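Local coordinates for protein DNA replication initiator (Cdc21/Cdc54) (Methanothermobacter thermautotrophicus, PDB 1LTL) that probably acts, as an MCM-family protein, as an ATP-driven helicase in DNA replication, the chain here being its N-terminal part with the zinc and OB domains, at residues Arg198-Asp210 against Arg234-Phe246. Numbering follows the deposited sequence.
Sequences RQITVVLEDDLVD and RFKNFIYGNYTEF
Val-203 and Ile-239 join strands 199-205 and 234-243 in the parallel pairing that closes the beta barrel of an OB fold, here the MCM OB domain. Three backbone hydrogen bonds hold the centre: Ile-239 N gives to Thr-201 O over 2.7 Å, Val-203 N to Ile-239 O over 2.8 Å, and Gly-241 N to Val-203 O over 3.0 Å. The last is the most bent of the three (143° at the hydrogen). The axes of the two strands cross at 33°, and the chains part beyond this short region.

On one face Val-202 lies beside Ile-239, both pointing the same way. Ile-200 crosses Ile-239 at about a right angle, its CG2 4.0 Å from Ile-239 CD1; Val-202 also touches Leu-182 of the neighbouring strand 175-185. The other face carries Thr-201, Val-203, Phe-238 and Tyr-240. Val-203 divides its methyls between two rings, CG2 meeting Phe-238 CD1 obliquely and CG1 reaching Tyr-240 CD1 at the ring edge (3.9 Å). With CG anti to the backbone N (chi1 -177°), the Tyr-240 ring extends toward the carboxylate of Glu-205, whose plane stands perpendicular to the ring, and Tyr-240 OH donates to Glu-205 OE1.

Further along, the CD2 methyls of Leu-204 and Leu-208 come up to the backbone of Gly-241, Leu-208 CD2 lying 4.0 Å from Gly-241 O. The same Leu-208 methyl packs against Asn-242 O. There strand 234-243 is distorted by a classic bulge, Asn-242 and Tyr-243 both facing Thr-221.

A second shell helps hold the Glu-205 carboxylate in place: its other oxygen, OE2, forms a salt bridge with Arg-129 NE and a hydrogen bond with Thr-179 OG1.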
# COMPACT_ATOMS: atom_id res chain seq x y z
N ARG A 198 -28.93 12.38 46.73
CA ARG A 198 -28.18 12.05 45.53
C ARG A 198 -26.91 12.89 45.52
O ARG A 198 -26.92 14.05 45.91
CB ARG A 198 -29.02 12.34 44.29
CG ARG A 198 -30.07 11.26 43.96
CD ARG A 198 -30.91 11.66 42.74
NE ARG A 198 -31.88 10.64 42.35
CZ ARG A 198 -32.89 10.85 41.50
NH1 ARG A 198 -33.07 12.04 40.95
NH2 ARG A 198 -33.73 9.85 41.21
N GLN A 199 -25.81 12.31 45.07
CA GLN A 199 -24.58 13.05 45.03
C GLN A 199 -24.06 13.22 43.61
O GLN A 199 -24.47 12.51 42.70
CB GLN A 199 -23.54 12.34 45.88
CG GLN A 199 -23.69 10.84 45.87
CD GLN A 199 -22.41 10.12 46.28
OE1 GLN A 199 -21.76 10.49 47.28
NE2 GLN A 199 -22.03 9.09 45.52
N ILE A 200 -23.16 14.16 43.42
CA ILE A 200 -22.59 14.36 42.10
C ILE A 200 -21.11 14.63 42.24
O ILE A 200 -20.68 15.18 43.24
CB ILE A 200 -23.24 15.51 41.37
CG1 ILE A 200 -22.88 15.40 39.89
CG2 ILE A 200 -22.76 16.83 41.93
CD1 ILE A 200 -23.57 16.39 39.05
N THR A 201 -20.32 14.26 41.24
CA THR A 201 -18.89 14.49 41.34
C THR A 201 -18.45 15.88 40.95
O THR A 201 -18.94 16.46 39.98
CB THR A 201 -18.12 13.47 40.50
OG1 THR A 201 -18.17 12.19 41.14
CG2 THR A 201 -16.68 13.88 40.37
N VAL A 202 -17.54 16.42 41.73
CA VAL A 202 -17.01 17.73 41.43
C VAL A 202 -15.51 17.59 41.21
O VAL A 202 -14.83 16.85 41.91
CB VAL A 202 -17.30 18.76 42.56
CG1 VAL A 202 -16.62 20.09 42.26
CG2 VAL A 202 -18.79 18.96 42.67
N VAL A 203 -15.02 18.30 40.21
CA VAL A 203 -13.62 18.27 39.89
C VAL A 203 -13.01 19.60 40.16
O VAL A 203 -13.42 20.62 39.60
CB VAL A 203 -13.41 17.94 38.42
CG1 VAL A 203 -11.98 18.20 38.03
CG2 VAL A 203 -13.78 16.50 38.17
N LEU A 204 -12.02 19.61 41.04
CA LEU A 204 -11.35 20.85 41.38
C LEU A 204 -9.94 20.83 40.84
O LEU A 204 -9.21 19.85 41.03
CB LEU A 204 -11.33 21.00 42.89
CG LEU A 204 -12.64 21.17 43.64
CD1 LEU A 204 -12.32 21.32 45.13
CD2 LEU A 204 -13.41 22.38 43.15
N GLU A 205 -9.54 21.89 40.17
CA GLU A 205 -8.19 21.94 39.64
C GLU A 205 -7.44 23.23 39.97
O GLU A 205 -8.03 24.20 40.43
CB GLU A 205 -8.20 21.73 38.14
CG GLU A 205 -8.91 20.46 37.73
CD GLU A 205 -8.71 20.17 36.27
OE1 GLU A 205 -8.66 21.17 35.50
OE2 GLU A 205 -8.63 18.97 35.90
N ASP A 206 -6.14 23.21 39.72
CA ASP A 206 -5.25 24.33 40.01
C ASP A 206 -5.34 24.82 41.45
O ASP A 206 -5.27 24.01 42.37
CB ASP A 206 -5.49 25.50 39.05
CG ASP A 206 -4.19 26.16 38.64
OD1 ASP A 206 -3.13 25.80 39.22
OD2 ASP A 206 -4.21 27.04 37.74
N ASP A 207 -5.50 26.12 41.66
CA ASP A 207 -5.53 26.66 43.02
C ASP A 207 -6.74 26.29 43.85
O ASP A 207 -6.76 26.54 45.06
CB ASP A 207 -5.39 28.17 43.01
CG ASP A 207 -6.37 28.82 42.11
OD1 ASP A 207 -6.36 28.48 40.91
OD2 ASP A 207 -7.14 29.68 42.58
N LEU A 208 -7.75 25.71 43.21
CA LEU A 208 -8.94 25.29 43.93
C LEU A 208 -8.69 23.95 44.57
O LEU A 208 -9.53 23.43 45.29
CB LEU A 208 -10.11 25.14 42.99
CG LEU A 208 -11.02 26.35 42.89
CD1 LEU A 208 -10.25 27.61 42.53
CD2 LEU A 208 -12.06 26.01 41.84
N VAL A 209 -7.53 23.39 44.30
CA VAL A 209 -7.22 22.09 44.87
C VAL A 209 -7.09 22.21 46.37
O VAL A 209 -6.67 23.25 46.87
CB VAL A 209 -5.92 21.56 44.25
CG1 VAL A 209 -5.49 20.29 44.96
CG2 VAL A 209 -6.14 21.27 42.78
N ASP A 210 -7.46 21.16 47.08
CA ASP A 210 -7.34 21.11 48.54
C ASP A 210 -7.91 22.37 49.17
O ASP A 210 -7.25 23.03 49.96
CB ASP A 210 -5.87 20.96 48.93
CG ASP A 210 -5.67 20.16 50.20
OD1 ASP A 210 -6.51 19.28 50.51
OD2 ASP A 210 -4.65 20.40 50.88
N ARG A 234 -22.01 3.93 29.60
CA ARG A 234 -23.00 4.90 30.04
C ARG A 234 -22.40 6.25 30.46
O ARG A 234 -21.41 6.30 31.18
CB ARG A 234 -23.83 4.34 31.20
CG ARG A 234 -24.55 3.04 30.87
CD ARG A 234 -25.44 2.53 32.02
NE ARG A 234 -25.31 1.09 32.28
CZ ARG A 234 -25.52 0.11 31.38
NH1 ARG A 234 -25.89 0.41 30.13
NH2 ARG A 234 -25.36 -1.16 31.74
N PHE A 235 -22.98 7.35 29.98
CA PHE A 235 -22.50 8.65 30.36
C PHE A 235 -22.93 8.94 31.78
O PHE A 235 -23.84 8.32 32.30
CB PHE A 235 -23.06 9.71 29.45
CG PHE A 235 -22.37 9.81 28.14
CD1 PHE A 235 -22.79 9.07 27.06
CD2 PHE A 235 -21.30 10.66 27.98
CE1 PHE A 235 -22.16 9.19 25.82
CE2 PHE A 235 -20.68 10.77 26.74
CZ PHE A 235 -21.11 10.04 25.67
N LYS A 236 -22.26 9.90 32.41
CA LYS A 236 -22.52 10.30 33.80
C LYS A 236 -22.17 11.76 33.87
O LYS A 236 -21.21 12.19 33.23
CB LYS A 236 -21.59 9.52 34.73
CG LYS A 236 -21.75 9.85 36.20
CD LYS A 236 -23.12 9.41 36.71
CE LYS A 236 -23.17 9.25 38.23
NZ LYS A 236 -22.43 8.07 38.77
N ASN A 237 -22.90 12.56 34.64
CA ASN A 237 -22.55 13.98 34.68
C ASN A 237 -21.72 14.35 35.89
O ASN A 237 -21.84 13.73 36.95
CB ASN A 237 -23.79 14.87 34.66
CG ASN A 237 -24.65 14.64 33.45
OD1 ASN A 237 -24.17 14.28 32.37
ND2 ASN A 237 -25.94 14.89 33.60
N PHE A 238 -20.86 15.35 35.74
CA PHE A 238 -20.05 15.81 36.86
C PHE A 238 -19.86 17.31 36.72
O PHE A 238 -20.06 17.87 35.65
CB PHE A 238 -18.68 15.07 36.89
CG PHE A 238 -17.73 15.48 35.80
CD1 PHE A 238 -16.92 16.60 35.94
CD2 PHE A 238 -17.72 14.81 34.58
CE1 PHE A 238 -16.13 17.03 34.89
CE2 PHE A 238 -16.92 15.25 33.54
CZ PHE A 238 -16.13 16.36 33.70
N ILE A 239 -19.50 17.97 37.81
CA ILE A 239 -19.28 19.40 37.71
C ILE A 239 -17.81 19.75 37.72
O ILE A 239 -17.05 19.28 38.57
CB ILE A 239 -19.91 20.21 38.85
CG1 ILE A 239 -21.43 20.01 38.88
CG2 ILE A 239 -19.59 21.68 38.65
CD1 ILE A 239 -22.03 20.32 40.23
N TYR A 240 -17.43 20.58 36.77
CA TYR A 240 -16.06 21.07 36.65
C TYR A 240 -16.11 22.40 37.38
O TYR A 240 -16.60 23.42 36.86
CB TYR A 240 -15.69 21.27 35.18
CG TYR A 240 -14.26 21.70 35.01
CD1 TYR A 240 -13.22 20.93 35.55
CD2 TYR A 240 -13.93 22.91 34.40
CE1 TYR A 240 -11.91 21.36 35.52
CE2 TYR A 240 -12.61 23.36 34.36
CZ TYR A 240 -11.60 22.58 34.93
OH TYR A 240 -10.28 23.00 34.98
N GLY A 241 -15.62 22.38 38.62
CA GLY A 241 -15.63 23.56 39.47
C GLY A 241 -14.90 24.78 38.96
O GLY A 241 -13.78 24.67 38.46
N ASN A 242 -15.54 25.93 39.08
CA ASN A 242 -14.95 27.19 38.67
C ASN A 242 -14.74 28.06 39.89
O ASN A 242 -13.68 28.63 40.08
CB ASN A 242 -15.84 27.98 37.73
CG ASN A 242 -15.29 29.37 37.46
OD1 ASN A 242 -14.63 29.62 36.45
ND2 ASN A 242 -15.55 30.29 38.38
N TYR A 243 -15.78 28.17 40.69
CA TYR A 243 -15.72 29.01 41.87
C TYR A 243 -16.44 28.32 43.02
O TYR A 243 -17.45 27.65 42.81
CB TYR A 243 -16.35 30.38 41.56
CG TYR A 243 -16.46 31.32 42.75
CD1 TYR A 243 -15.32 31.75 43.43
CD2 TYR A 243 -17.70 31.72 43.23
CE1 TYR A 243 -15.41 32.53 44.58
CE2 TYR A 243 -17.81 32.51 44.38
CZ TYR A 243 -16.66 32.91 45.06
OH TYR A 243 -16.75 33.63 46.23
N THR A 244 -15.89 28.46 44.21
CA THR A 244 -16.49 27.86 45.39
C THR A 244 -16.78 28.93 46.43
O THR A 244 -16.06 29.92 46.54
CB THR A 244 -15.58 26.80 46.00
OG1 THR A 244 -15.86 25.54 45.39
CG2 THR A 244 -15.82 26.69 47.50
N GLU A 245 -17.84 28.70 47.19
CA GLU A 245 -18.28 29.62 48.22
C GLU A 245 -19.00 28.85 49.32
O GLU A 245 -19.67 27.85 49.07
CB GLU A 245 -19.23 30.63 47.60
CG GLU A 245 -19.75 31.69 48.55
CD GLU A 245 -20.91 32.50 47.96
OE1 GLU A 245 -20.75 33.04 46.83
OE2 GLU A 245 -21.97 32.61 48.62
N PHE A 246 -18.85 29.31 50.55
CA PHE A 246 -19.53 28.63 51.64
C PHE A 246 -20.88 29.28 51.91
O PHE A 246 -21.11 30.45 51.59
CB PHE A 246 -18.67 28.64 52.88
CG PHE A 246 -17.38 27.91 52.72
CD1 PHE A 246 -16.29 28.53 52.12
CD2 PHE A 246 -17.25 26.61 53.17
CE1 PHE A 246 -15.08 27.85 51.99
CE2 PHE A 246 -16.04 25.92 53.04
CZ PHE A 246 -14.96 26.54 52.45